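PDB 4WY5: esterase from Rhizomucor miehei, which probably hydrolyses carboxylic esters, acting as a carboxylesterase built on the alpha/beta hydrolase fold. Local coordinates for residues Pro23-Leu28 with Ala215-Phe220; Ala192-His197 with Arg265-Lys270; Leu80-Phe85 with Leu148-Glu153; Ile69-Gly74 with Asn111-Phe116; His9-Ala14 with Val299-Tyr304. All coordinates share one frame; numbering follows the deposited sequence.

Contact 1 (Pro23-Leu28 with Ala215-Phe220); sequences PPIHTL and AEDLKF
F220 spreads its ring against the chain at I25 and H26, with I25 CB and the backbone N of H26 over one face. I25 CG2 lies 3.6 Å from F220 CE2, on the CD2-CE2 side of the ring. Along the other flank of the ring, H26 CB comes to 3.5 Å from F220 CD1. With CG anti to the backbone N (chi1 173°), F220 sends its ring off helix 215-225 toward the loop that follows helix 10-19. I25 divides its branches: CG2 serves the ring, while CG1, set beside the backbone N (chi1 -52°), turns to D217, whose OD1 is 3.6 Å from I25 CG1. I25 crosses both D217 and F220 at about a right angle. P24 adds its CB, 3.5 Å from E216 OE1.

The polar half runs through one water. It accepts from I25 N at 3.2 Å and donates to E216 OE1 at 2.9 Å and to D217 OD1 at 2.6 Å. S214 OG bonds to D217 N. Joining an N-terminal loop to a helix placed between strands 185-189 and 254-259 is consistent with the cap of hormone-sensitive-lipase-like esterases. Because the water gives a hydrogen to each carboxylate and takes one from the loop amide, it probably eases the closeness of two negative groups while tying them to the loop.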
# COMPACT_ATOMS: atom_id res chain seq x y z
N PRO A 23 15.04 30.97 5.53
CA PRO A 23 16.12 31.13 4.54
C PRO A 23 16.55 29.79 3.95
O PRO A 23 16.33 28.76 4.59
CB PRO A 23 17.25 31.75 5.36
CG PRO A 23 17.01 31.29 6.74
CD PRO A 23 15.51 31.31 6.89
N PRO A 24 17.19 29.80 2.77
CA PRO A 24 17.62 28.50 2.23
C PRO A 24 18.67 27.82 3.13
O PRO A 24 19.18 28.43 4.07
CB PRO A 24 18.19 28.86 0.86
CG PRO A 24 18.61 30.30 0.98
CD PRO A 24 17.58 30.93 1.90
N ILE A 25 19.00 26.57 2.82
CA ILE A 25 19.72 25.73 3.78
C ILE A 25 21.19 26.09 3.83
O ILE A 25 21.80 26.07 4.90
CB ILE A 25 19.54 24.23 3.48
CG1 ILE A 25 18.04 23.91 3.35
CG2 ILE A 25 20.17 23.38 4.58
CD1 ILE A 25 17.71 22.42 3.39
N HIS A 26 21.78 26.41 2.68
CA HIS A 26 23.21 26.70 2.62
C HIS A 26 23.59 27.95 3.42
O HIS A 26 24.78 28.27 3.53
CB HIS A 26 23.64 26.86 1.16
CG HIS A 26 23.37 28.23 0.60
ND1 HIS A 26 24.37 29.10 0.24
CD2 HIS A 26 22.20 28.88 0.37
CE1 HIS A 26 23.84 30.22 -0.20
NE2 HIS A 26 22.53 30.12 -0.14
N THR A 27 22.60 28.63 3.98
CA THR A 27 22.84 29.80 4.83
C THR A 27 22.42 29.54 6.27
O THR A 27 21.66 30.32 6.84
CB THR A 27 22.10 31.06 4.31
OG1 THR A 27 20.69 30.93 4.53
CG2 THR A 27 22.37 31.30 2.83
N LEU A 28 22.89 28.43 6.85
CA LEU A 28 22.61 28.10 8.25
C LEU A 28 23.85 27.46 8.86
O LEU A 28 24.56 26.73 8.17
CB LEU A 28 21.42 27.15 8.38
CG LEU A 28 20.13 27.37 7.59
CD1 LEU A 28 19.46 26.03 7.29
CD2 LEU A 28 19.16 28.27 8.35
N ALA A 215 13.78 22.00 -5.57
CA ALA A 215 14.93 21.77 -6.45
C ALA A 215 16.20 22.44 -5.89
O ALA A 215 17.31 21.94 -6.06
CB ALA A 215 14.64 22.27 -7.85
N GLU A 216 16.00 23.56 -5.19
CA GLU A 216 17.08 24.30 -4.52
C GLU A 216 17.65 23.54 -3.31
O GLU A 216 18.87 23.53 -3.09
CB GLU A 216 16.56 25.67 -4.09
CG GLU A 216 17.62 26.73 -3.80
CD GLU A 216 17.17 27.78 -2.78
OE1 GLU A 216 16.44 27.41 -1.82
OE2 GLU A 216 17.53 28.97 -2.94
N ASP A 217 16.76 22.91 -2.53
CA ASP A 217 17.19 22.10 -1.40
C ASP A 217 18.04 20.93 -1.90
O ASP A 217 19.11 20.62 -1.34
CB ASP A 217 15.99 21.57 -0.60
CG ASP A 217 15.24 22.66 0.17
OD1 ASP A 217 15.86 23.69 0.53
OD2 ASP A 217 14.03 22.50 0.40
N LEU A 218 17.58 20.29 -2.98
CA LEU A 218 18.26 19.13 -3.55
C LEU A 218 19.69 19.42 -3.98
O LEU A 218 20.58 18.58 -3.81
CB LEU A 218 17.49 18.61 -4.77
CG LEU A 218 16.54 17.42 -4.65
CD1 LEU A 218 16.06 17.01 -6.05
CD2 LEU A 218 17.17 16.25 -3.92
N LYS A 219 19.91 20.60 -4.54
CA LYS A 219 21.22 20.97 -5.05
C LYS A 219 22.19 21.11 -3.89
O LYS A 219 23.37 20.76 -4.02
CB LYS A 219 21.18 22.26 -5.88
CG LYS A 219 22.49 22.55 -6.58
CD LYS A 219 22.92 24.01 -6.49
CE LYS A 219 24.40 24.19 -6.84
NZ LYS A 219 24.76 23.69 -8.21
N PHE A 220 21.70 21.60 -2.75
CA PHE A 220 22.54 21.70 -1.55
C PHE A 220 22.98 20.33 -1.04
O PHE A 220 24.16 20.12 -0.77
CB PHE A 220 21.81 22.47 -0.43
CG PHE A 220 22.56 22.47 0.89
CD1 PHE A 220 23.61 23.36 1.12
CD2 PHE A 220 22.20 21.59 1.91
CE1 PHE A 220 24.29 23.35 2.34
CE2 PHE A 220 22.88 21.57 3.13
CZ PHE A 220 23.93 22.45 3.34
O HOH W 1 17.59 25.58 0.18

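Contact 2 (Ala192-His197 with Arg265-Lys270); sequences ATAVSH and RDEGEK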
# COMPACT_ATOMS: atom_id res chain seq x y z
N ALA A 192 16.04 8.56 -3.20
CA ALA A 192 16.60 9.40 -4.27
C ALA A 192 17.49 8.53 -5.14
O ALA A 192 18.29 7.76 -4.60
CB ALA A 192 17.39 10.56 -3.68
N THR A 193 17.36 8.62 -6.47
CA THR A 193 18.10 7.72 -7.37
C THR A 193 18.83 8.35 -8.59
O THR A 193 19.71 7.70 -9.17
CB THR A 193 17.17 6.64 -7.94
OG1 THR A 193 16.22 7.25 -8.84
CG2 THR A 193 16.45 5.89 -6.83
N ALA A 194 18.46 9.57 -8.99
CA ALA A 194 18.83 10.10 -10.32
C ALA A 194 20.19 10.82 -10.44
O ALA A 194 20.59 11.58 -9.54
CB ALA A 194 17.75 11.06 -10.79
N VAL A 195 20.87 10.61 -11.57
CA VAL A 195 22.02 11.44 -11.93
C VAL A 195 21.54 12.86 -12.19
O VAL A 195 22.10 13.82 -11.68
CB VAL A 195 22.76 10.94 -13.19
CG1 VAL A 195 23.99 11.80 -13.43
CG2 VAL A 195 23.19 9.50 -13.03
N SER A 196 20.48 12.97 -12.98
CA SER A 196 19.86 14.25 -13.29
C SER A 196 18.36 14.21 -13.01
O SER A 196 17.63 13.42 -13.60
CB SER A 196 20.13 14.62 -14.75
OG SER A 196 19.37 15.76 -15.13
N HIS A 197 17.88 15.09 -12.12
CA HIS A 197 16.49 15.05 -11.67
C HIS A 197 15.52 15.71 -12.65
O HIS A 197 14.34 15.34 -12.70
CB HIS A 197 16.33 15.72 -10.29
CG HIS A 197 17.10 15.05 -9.18
ND1 HIS A 197 16.69 13.87 -8.58
CD2 HIS A 197 18.25 15.41 -8.56
CE1 HIS A 197 17.56 13.53 -7.65
NE2 HIS A 197 18.51 14.45 -7.61
N ARG A 265 9.46 11.54 -6.93
CA ARG A 265 8.43 10.51 -7.13
C ARG A 265 8.71 9.56 -8.29
O ARG A 265 8.78 8.33 -8.10
CB ARG A 265 7.07 11.17 -7.35
CG ARG A 265 5.91 10.22 -7.51
CD ARG A 265 4.64 11.00 -7.84
NE ARG A 265 4.56 11.35 -9.25
CZ ARG A 265 3.69 12.21 -9.76
NH1 ARG A 265 2.83 12.84 -8.97
NH2 ARG A 265 3.68 12.46 -11.07
N ASP A 266 8.92 10.14 -9.46
CA ASP A 266 8.98 9.38 -10.70
C ASP A 266 10.28 8.59 -10.80
O ASP A 266 10.32 7.51 -11.40
CB ASP A 266 8.86 10.32 -11.92
CG ASP A 266 7.50 11.00 -12.04
OD1 ASP A 266 6.57 10.63 -11.30
OD2 ASP A 266 7.36 11.91 -12.89
N GLU A 267 11.36 9.12 -10.23
CA GLU A 267 12.62 8.39 -10.27
C GLU A 267 12.58 7.24 -9.28
O GLU A 267 13.23 6.21 -9.48
CB GLU A 267 13.81 9.32 -10.00
CG GLU A 267 14.00 9.74 -8.55
CD GLU A 267 15.00 10.89 -8.45
OE1 GLU A 267 14.71 11.95 -9.06
OE2 GLU A 267 16.06 10.75 -7.78
N GLY A 268 11.79 7.40 -8.22
CA GLY A 268 11.55 6.30 -7.33
C GLY A 268 10.77 5.20 -8.04
O GLY A 268 11.10 4.01 -7.91
N GLU A 269 9.75 5.57 -8.81
CA GLU A 269 8.93 4.56 -9.47
C GLU A 269 9.73 3.90 -10.60
O GLU A 269 9.55 2.72 -10.90
CB GLU A 269 7.61 5.17 -10.01
CG GLU A 269 6.74 5.82 -8.91
CD GLU A 269 5.37 6.31 -9.39
OE1 GLU A 269 5.03 6.17 -10.59
OE2 GLU A 269 4.63 6.88 -8.54
N LYS A 270 10.69 4.63 -11.17
CA LYS A 270 11.52 4.06 -12.23
C LYS A 270 12.45 2.98 -11.67
O LYS A 270 12.65 1.96 -12.29
CB LYS A 270 12.33 5.14 -12.93
CG LYS A 270 13.32 4.61 -13.98
CD LYS A 270 12.63 4.13 -15.25
CE LYS A 270 13.66 3.57 -16.24
NZ LYS A 270 13.13 3.52 -17.64
O HOH W 2 15.82 5.28 -10.92
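At the C-terminal end of strand 185-189 of the alpha/beta hydrolase sheet, the following loop is held to the first turns of helix 265-277 by one carboxylate, that of E267. Its OE2 takes two backbone amides: T193 N at 2.8 Å in a fairly straight bond (164°), on the anti lone pair, and A194 N at 2.9 Å, from above the carboxylate plane. The other oxygen, OE1, offers its syn lone pair to H197 ND1 at 2.8 Å. Ring and carboxylate planes lie only 14° apart, and OE1 sits close to the ring plane, a flat His-carboxylate pairing.

E267 CG stands between its backbone N and carbonyl carbon (chi1 75°), and the chain runs extended from there into the loop. T193 slides past it in the opposite sense, OG1 being 3.3 Å from E267 CG. A water accepts from T193 OG1 at 2.9 Å and donates to E267 O at 3.1 Å. Y203 of helix 201-206 touches H197.

Three N-H donors thus share one buried carboxylate, which would favour its charged form. The carboxylate thereby ties H197 and two successive loop amides to one side chain, and the bond places a proton on H197 ND1.

Contact 3 (Leu80-Phe85 with Leu148-Glu153); sequences LPVLIF and LNINAE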
# COMPACT_ATOMS: atom_id res chain seq x y z
N LEU A 80 14.61 -12.70 19.01
CA LEU A 80 13.82 -11.93 18.05
C LEU A 80 14.48 -11.81 16.68
O LEU A 80 15.70 -11.93 16.55
CB LEU A 80 13.56 -10.52 18.59
CG LEU A 80 12.26 -10.24 19.35
CD1 LEU A 80 11.95 -11.35 20.32
CD2 LEU A 80 12.39 -8.90 20.08
N PRO A 81 13.67 -11.56 15.64
CA PRO A 81 14.24 -11.12 14.37
C PRO A 81 14.83 -9.70 14.48
O PRO A 81 14.57 -9.01 15.47
CB PRO A 81 13.05 -11.17 13.40
CG PRO A 81 11.82 -11.22 14.28
CD PRO A 81 12.23 -11.89 15.55
N VAL A 82 15.64 -9.29 13.51
CA VAL A 82 16.37 -8.02 13.62
C VAL A 82 16.12 -7.09 12.41
O VAL A 82 15.98 -7.55 11.26
CB VAL A 82 17.91 -8.28 13.81
CG1 VAL A 82 18.50 -9.06 12.63
CG2 VAL A 82 18.67 -6.99 14.07
N LEU A 83 15.99 -5.79 12.69
CA LEU A 83 15.78 -4.75 11.68
C LEU A 83 16.89 -3.69 11.68
O LEU A 83 17.08 -3.01 12.69
CB LEU A 83 14.42 -4.06 11.90
CG LEU A 83 14.05 -2.85 11.03
CD1 LEU A 83 13.98 -3.25 9.55
CD2 LEU A 83 12.75 -2.21 11.50
N ILE A 84 17.60 -3.54 10.57
CA ILE A 84 18.62 -2.50 10.43
C ILE A 84 17.95 -1.21 9.96
O ILE A 84 17.44 -1.17 8.84
CB ILE A 84 19.70 -2.90 9.39
CG1 ILE A 84 20.25 -4.30 9.68
CG2 ILE A 84 20.82 -1.87 9.36
CD1 ILE A 84 21.00 -4.39 11.01
N PHE A 85 17.96 -0.15 10.79
CA PHE A 85 17.26 1.08 10.39
C PHE A 85 18.20 2.26 10.09
O PHE A 85 19.03 2.67 10.92
CB PHE A 85 16.25 1.50 11.47
CG PHE A 85 15.30 2.57 11.01
CD1 PHE A 85 14.11 2.23 10.39
CD2 PHE A 85 15.61 3.91 11.16
CE1 PHE A 85 13.25 3.20 9.95
CE2 PHE A 85 14.75 4.89 10.71
CZ PHE A 85 13.57 4.53 10.11
N LEU A 148 23.14 -10.43 21.61
CA LEU A 148 22.01 -9.54 21.32
C LEU A 148 20.66 -10.25 21.41
O LEU A 148 19.61 -9.62 21.30
CB LEU A 148 22.17 -8.92 19.92
CG LEU A 148 23.31 -7.91 19.70
CD1 LEU A 148 23.72 -7.89 18.24
CD2 LEU A 148 22.90 -6.51 20.15
N ASN A 149 20.70 -11.58 21.56
CA ASN A 149 19.49 -12.41 21.61
C ASN A 149 18.61 -12.24 20.35
O ASN A 149 17.40 -12.00 20.46
CB ASN A 149 18.69 -12.10 22.88
CG ASN A 149 18.67 -13.28 23.85
OD1 ASN A 149 19.28 -14.32 23.58
ND2 ASN A 149 17.98 -13.11 24.98
N ILE A 150 19.21 -12.39 19.17
CA ILE A 150 18.49 -12.29 17.90
C ILE A 150 18.79 -13.47 16.98
O ILE A 150 19.84 -14.12 17.10
CB ILE A 150 18.87 -11.01 17.11
CG1 ILE A 150 20.36 -11.01 16.77
CG2 ILE A 150 18.46 -9.74 17.85
CD1 ILE A 150 20.68 -10.13 15.60
N ASN A 151 17.85 -13.75 16.07
CA ASN A 151 18.10 -14.68 14.97
C ASN A 151 18.70 -13.90 13.82
O ASN A 151 17.96 -13.26 13.06
CB ASN A 151 16.80 -15.38 14.54
CG ASN A 151 17.02 -16.41 13.45
OD1 ASN A 151 18.15 -16.64 13.01
ND2 ASN A 151 15.93 -17.04 13.01
N ALA A 152 20.02 -13.97 13.67
CA ALA A 152 20.70 -13.09 12.72
C ALA A 152 20.36 -13.42 11.27
O ALA A 152 20.59 -12.60 10.39
CB ALA A 152 22.21 -13.14 12.94
N GLU A 153 19.82 -14.61 11.02
CA GLU A 153 19.41 -14.95 9.65
C GLU A 153 18.14 -14.17 9.23
O GLU A 153 17.96 -13.85 8.05
CB GLU A 153 19.21 -16.46 9.48
CG GLU A 153 20.48 -17.32 9.69
CD GLU A 153 21.70 -16.92 8.82
OE1 GLU A 153 21.53 -16.55 7.63
OE2 GLU A 153 22.84 -17.00 9.35
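N149, the first residue to leave the helical conformation after helix 145-148, has positive phi and turns its carbonyl to the start of strand 80-86: L80 N donates to N149 O at 3.2 Å. That oxygen also receives R71 NH2, while N149 ND2 donates to E76 O. I150 then pairs with L80 in parallel, CA atoms 4.7 Å apart, both side chains on one face of the sheet. Its CA makes a C-H contact of 3.1 Å to L80 O.

With CG1 lodged between the backbone N and the carbonyl carbon (chi1 61°), the I150 side chain carries CD1 along the strand to V82, 3.8 Å from V82 CB.

This single parallel bridge, on the short strand 150-151, leads toward strand 155-160, the neighbour of 80-86 in the alpha/beta hydrolase sheet. N151 N donates to L80 O at 2.9 Å with an N-H...O angle of 158°, so L80 is gripped through both N-H and carbonyl. The N151 carboxamide stays on its own segment, where OD1 accepts E153 N at 3.3 Å from above the carbonyl plane, an Asx turn. There the chain turns a corner, beyond which V82 bonds through its backbone to A154 and A156.

Contact 4 (Ile69-Gly74 with Asn111-Phe116); sequences IVRPPG and NVVTVF
V70 and T114 form the tight part of the contact, a hydrogen-bonded antiparallel pair: V70 N donates to T114 O at 2.9 Å, and T114 N to V70 O, also at 2.9 Å. Both donors lie in the plane of the carbonyl they meet. The next pair, I69 with V115, is non-hydrogen-bonded, and on its face I69 CG2 packs against V113 CG1 at 3.9 Å. The other V113 methyl, CG2, sits over one face of the R71 guanidinium, 3.4 Å from R71 NH2. A bend at chi3 (-74°) gives that flat group its position, and its nitrogens bond to backbone oxygens of Q78 and N149, which hold the charged end of this buried residue.

Toward N111 the strands part. P72 and N111 have CA atoms 6.6 Å apart and meet through side chains crossing at about a right angle, with P72 CG 3.6 Å from N111 OD1; P72 CD rests 3.4 Å from V112 O. Beyond, P73 and the exposed G74 turn outward. The axes of strands 69-71 and 113-116 make an angle of 158°, the antiparallel step that joins strand 63-71 to the parallel strands in the 1-2-4-3-5-6-7-8 order of an alpha/beta hydrolase sheet.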
# COMPACT_ATOMS: atom_id res chain seq x y z
N ILE A 69 20.45 0.21 20.14
CA ILE A 69 19.72 -1.05 20.09
C ILE A 69 18.40 -0.91 20.83
O ILE A 69 18.37 -0.59 22.01
CB ILE A 69 20.55 -2.21 20.69
CG1 ILE A 69 21.78 -2.49 19.81
CG2 ILE A 69 19.72 -3.48 20.74
CD1 ILE A 69 23.07 -2.06 20.41
N VAL A 70 17.30 -1.20 20.14
CA VAL A 70 15.97 -0.89 20.65
C VAL A 70 15.14 -2.17 20.64
O VAL A 70 15.17 -2.90 19.65
CB VAL A 70 15.32 0.22 19.77
CG1 VAL A 70 14.09 0.77 20.39
CG2 VAL A 70 16.29 1.37 19.53
N ARG A 71 14.40 -2.44 21.72
CA ARG A 71 13.71 -3.73 21.92
C ARG A 71 12.38 -3.54 22.69
O ARG A 71 12.27 -2.62 23.49
CB ARG A 71 14.65 -4.71 22.67
CG ARG A 71 14.06 -6.12 22.92
CD ARG A 71 14.87 -7.04 23.86
NE ARG A 71 16.06 -7.57 23.20
CZ ARG A 71 16.17 -8.79 22.67
NH1 ARG A 71 15.16 -9.65 22.71
NH2 ARG A 71 17.31 -9.16 22.10
N PRO A 72 11.37 -4.40 22.45
CA PRO A 72 10.15 -4.19 23.24
C PRO A 72 10.27 -4.73 24.68
O PRO A 72 11.08 -5.64 24.91
CB PRO A 72 9.07 -4.96 22.45
CG PRO A 72 9.73 -5.37 21.15
CD PRO A 72 11.19 -5.45 21.43
N PRO A 73 9.48 -4.18 25.62
CA PRO A 73 9.47 -4.61 27.03
C PRO A 73 8.97 -6.04 27.22
O PRO A 73 7.98 -6.43 26.58
CB PRO A 73 8.50 -3.64 27.73
CG PRO A 73 7.89 -2.79 26.66
CD PRO A 73 8.62 -3.01 25.36
N GLY A 74 9.65 -6.81 28.07
CA GLY A 74 9.25 -8.17 28.37
C GLY A 74 9.73 -9.19 27.35
O GLY A 74 9.25 -10.33 27.34
N ASN A 111 7.46 -6.42 16.67
CA ASN A 111 8.08 -7.24 17.72
C ASN A 111 9.49 -7.66 17.30
O ASN A 111 9.75 -8.85 17.11
CB ASN A 111 7.23 -8.48 18.06
CG ASN A 111 7.54 -9.06 19.45
OD1 ASN A 111 7.81 -8.32 20.39
ND2 ASN A 111 7.47 -10.39 19.58
N VAL A 112 10.38 -6.69 17.14
CA VAL A 112 11.75 -6.97 16.70
C VAL A 112 12.82 -6.24 17.51
O VAL A 112 12.51 -5.38 18.33
CB VAL A 112 11.95 -6.59 15.23
CG1 VAL A 112 10.98 -7.39 14.32
CG2 VAL A 112 11.74 -5.09 15.05
N VAL A 113 14.08 -6.58 17.26
CA VAL A 113 15.20 -5.78 17.73
C VAL A 113 15.68 -4.83 16.62
O VAL A 113 16.14 -5.29 15.56
CB VAL A 113 16.39 -6.67 18.19
CG1 VAL A 113 17.60 -5.82 18.53
CG2 VAL A 113 15.98 -7.54 19.39
N THR A 114 15.59 -3.53 16.86
CA THR A 114 16.00 -2.53 15.87
C THR A 114 17.39 -2.02 16.18
O THR A 114 17.65 -1.52 17.28
CB THR A 114 15.03 -1.31 15.83
OG1 THR A 114 13.71 -1.73 15.46
CG2 THR A 114 15.53 -0.25 14.83
N VAL A 115 18.30 -2.14 15.21
CA VAL A 115 19.64 -1.59 15.35
C VAL A 115 19.71 -0.29 14.55
O VAL A 115 19.65 -0.31 13.32
CB VAL A 115 20.74 -2.57 14.85
CG1 VAL A 115 22.14 -1.95 15.02
CG2 VAL A 115 20.64 -3.94 15.57
N PHE A 116 19.78 0.83 15.26
CA PHE A 116 19.86 2.14 14.65
C PHE A 116 21.33 2.51 14.42
O PHE A 116 22.09 2.68 15.38
CB PHE A 116 19.17 3.18 15.54
CG PHE A 116 19.01 4.54 14.90
CD1 PHE A 116 20.01 5.49 15.00
CD2 PHE A 116 17.83 4.87 14.22
CE1 PHE A 116 19.87 6.76 14.40
CE2 PHE A 116 17.67 6.14 13.63
CZ PHE A 116 18.69 7.08 13.72

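Contact 5 (His9-Ala14 with Val299-Tyr304); sequences HPVYAA and VETPQY
H9 and T301, the N-cap residues of helix 10-19 and helix 302-319, meet with the T301 methyl over the H9 ring, so the contact joins the two capped helix starts near opposite ends of the chain. Among the hydrogen bonds, T301 OG1 donates to Y12 OH at 2.9 Å and itself accepts Y304 N at 3.1 Å, one hydroxyl serving both as cap and as link. It does so from between the backbone N and the carbonyl carbon of T301 (chi1 63°). H9 ND1 takes V11 N at 3.1 Å, in the ring plane, which fixes the imidazole rotation and shows ND1 acting as acceptor.

Apolar packing adds V11 CG2 against V299 CG1 at 3.9 Å, with V297 and F294 touching V11 and Y12 in turn. P302 also packs on V282 of the second subunit.

Of the ring contacts, one is CH-pi: T301 CG2 lies 4.0 Å from the H9 ring centroid, 13° off the normal, while P10 CD covers the opposite face. Q303 CG reaches the edge of the Y12 ring near its plane, 3.4 Å from Y12 OH. The Q303 amide, its plane turned 76° from the H9 ring, brings OE1 to 3.7 Å from H9 CD2.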
# COMPACT_ATOMS: atom_id res chain seq x y z
N HIS A 9 -2.90 16.46 2.19
CA HIS A 9 -3.56 16.48 3.50
C HIS A 9 -3.26 17.80 4.24
O HIS A 9 -2.13 18.30 4.22
CB HIS A 9 -3.11 15.27 4.33
CG HIS A 9 -3.95 15.01 5.55
ND1 HIS A 9 -3.87 15.81 6.67
CD2 HIS A 9 -4.85 14.04 5.83
CE1 HIS A 9 -4.70 15.34 7.59
NE2 HIS A 9 -5.31 14.28 7.11
N PRO A 10 -4.29 18.38 4.89
CA PRO A 10 -4.18 19.64 5.63
C PRO A 10 -2.99 19.70 6.58
O PRO A 10 -2.39 20.77 6.72
CB PRO A 10 -5.50 19.71 6.41
CG PRO A 10 -6.47 18.97 5.54
CD PRO A 10 -5.69 17.89 4.83
N VAL A 11 -2.63 18.59 7.23
CA VAL A 11 -1.47 18.56 8.12
C VAL A 11 -0.18 18.90 7.36
O VAL A 11 0.68 19.59 7.89
CB VAL A 11 -1.33 17.19 8.82
CG1 VAL A 11 0.09 16.97 9.34
CG2 VAL A 11 -2.34 17.08 9.97
N TYR A 12 -0.05 18.42 6.12
CA TYR A 12 1.16 18.67 5.32
C TYR A 12 1.15 20.10 4.82
O TYR A 12 2.19 20.76 4.72
CB TYR A 12 1.27 17.70 4.13
CG TYR A 12 1.28 16.25 4.57
CD1 TYR A 12 1.97 15.86 5.72
CD2 TYR A 12 0.54 15.30 3.89
CE1 TYR A 12 1.95 14.54 6.15
CE2 TYR A 12 0.51 13.98 4.31
CZ TYR A 12 1.21 13.60 5.44
OH TYR A 12 1.18 12.29 5.86
N ALA A 13 -0.05 20.60 4.49
CA ALA A 13 -0.18 21.98 4.04
C ALA A 13 0.15 22.96 5.17
O ALA A 13 0.83 23.97 4.95
CB ALA A 13 -1.58 22.25 3.49
N ALA A 14 -0.30 22.65 6.38
CA ALA A 14 -0.02 23.50 7.53
C ALA A 14 1.47 23.51 7.87
O ALA A 14 2.03 24.57 8.20
CB ALA A 14 -0.81 23.04 8.73
N VAL A 299 2.18 14.88 13.78
CA VAL A 299 0.73 14.76 13.84
C VAL A 299 0.25 13.67 12.90
O VAL A 299 0.43 13.76 11.68
CB VAL A 299 0.05 16.09 13.48
CG1 VAL A 299 -1.47 15.94 13.60
CG2 VAL A 299 0.54 17.19 14.40
N GLU A 300 -0.38 12.65 13.48
CA GLU A 300 -0.83 11.47 12.74
C GLU A 300 -1.84 11.77 11.61
O GLU A 300 -2.74 12.60 11.76
CB GLU A 300 -1.44 10.46 13.73
CG GLU A 300 -1.86 9.15 13.11
CD GLU A 300 -2.20 8.10 14.14
OE1 GLU A 300 -3.40 7.85 14.37
OE2 GLU A 300 -1.26 7.51 14.73
N THR A 301 -1.64 11.12 10.46
CA THR A 301 -2.53 11.22 9.30
C THR A 301 -2.91 9.83 8.84
O THR A 301 -2.19 8.88 9.16
CB THR A 301 -1.86 11.93 8.13
OG1 THR A 301 -0.73 11.15 7.69
CG2 THR A 301 -1.45 13.34 8.52
N PRO A 302 -3.99 9.70 8.06
CA PRO A 302 -4.32 8.34 7.59
C PRO A 302 -3.20 7.66 6.80
O PRO A 302 -3.11 6.43 6.86
CB PRO A 302 -5.54 8.56 6.69
CG PRO A 302 -6.17 9.83 7.21
CD PRO A 302 -5.03 10.69 7.71
N GLN A 303 -2.35 8.43 6.11
CA GLN A 303 -1.26 7.81 5.36
C GLN A 303 -0.07 7.46 6.27
O GLN A 303 0.67 6.51 5.97
CB GLN A 303 -0.81 8.68 4.16
CG GLN A 303 -0.90 10.18 4.26
CD GLN A 303 -2.30 10.73 4.02
OE1 GLN A 303 -3.06 10.92 4.97
NE2 GLN A 303 -2.63 11.02 2.76
N TYR A 304 0.14 8.17 7.39
CA TYR A 304 1.19 7.74 8.33
C TYR A 304 0.81 6.37 8.92
O TYR A 304 1.66 5.46 9.00
CB TYR A 304 1.40 8.73 9.50
CG TYR A 304 2.36 8.18 10.55
CD1 TYR A 304 3.74 8.36 10.44
CD2 TYR A 304 1.89 7.42 11.64
CE1 TYR A 304 4.63 7.84 11.37
CE2 TYR A 304 2.76 6.88 12.57
CZ TYR A 304 4.13 7.09 12.43
OH TYR A 304 5.01 6.57 13.35

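Overall arrangement
Contacts 3 and 4 form one unit, with centres about 9 Å apart: strands 80-86 and 113-117 are sheet neighbours, and L83 N reaches V113 O at 2.9 Å. Contacts 1 and 2 form a second, joined where L218 CD1 packs 3.7 Å from H197 CD2. Contact 2 lies across the chain's centre from contacts 3 and 4, its centre about 31 Å from that of contact 3. Contact 5 spans the loop that encloses the other four; it touches none of them, coming nearest to contact 3 at about 9 Å between nearest atoms and staying about 13 Å from contacts 1 and 2. A probable Ser-His-Asp triad of S161, H292 and D262 has the A192 side chain of contact 2 near it, without touching.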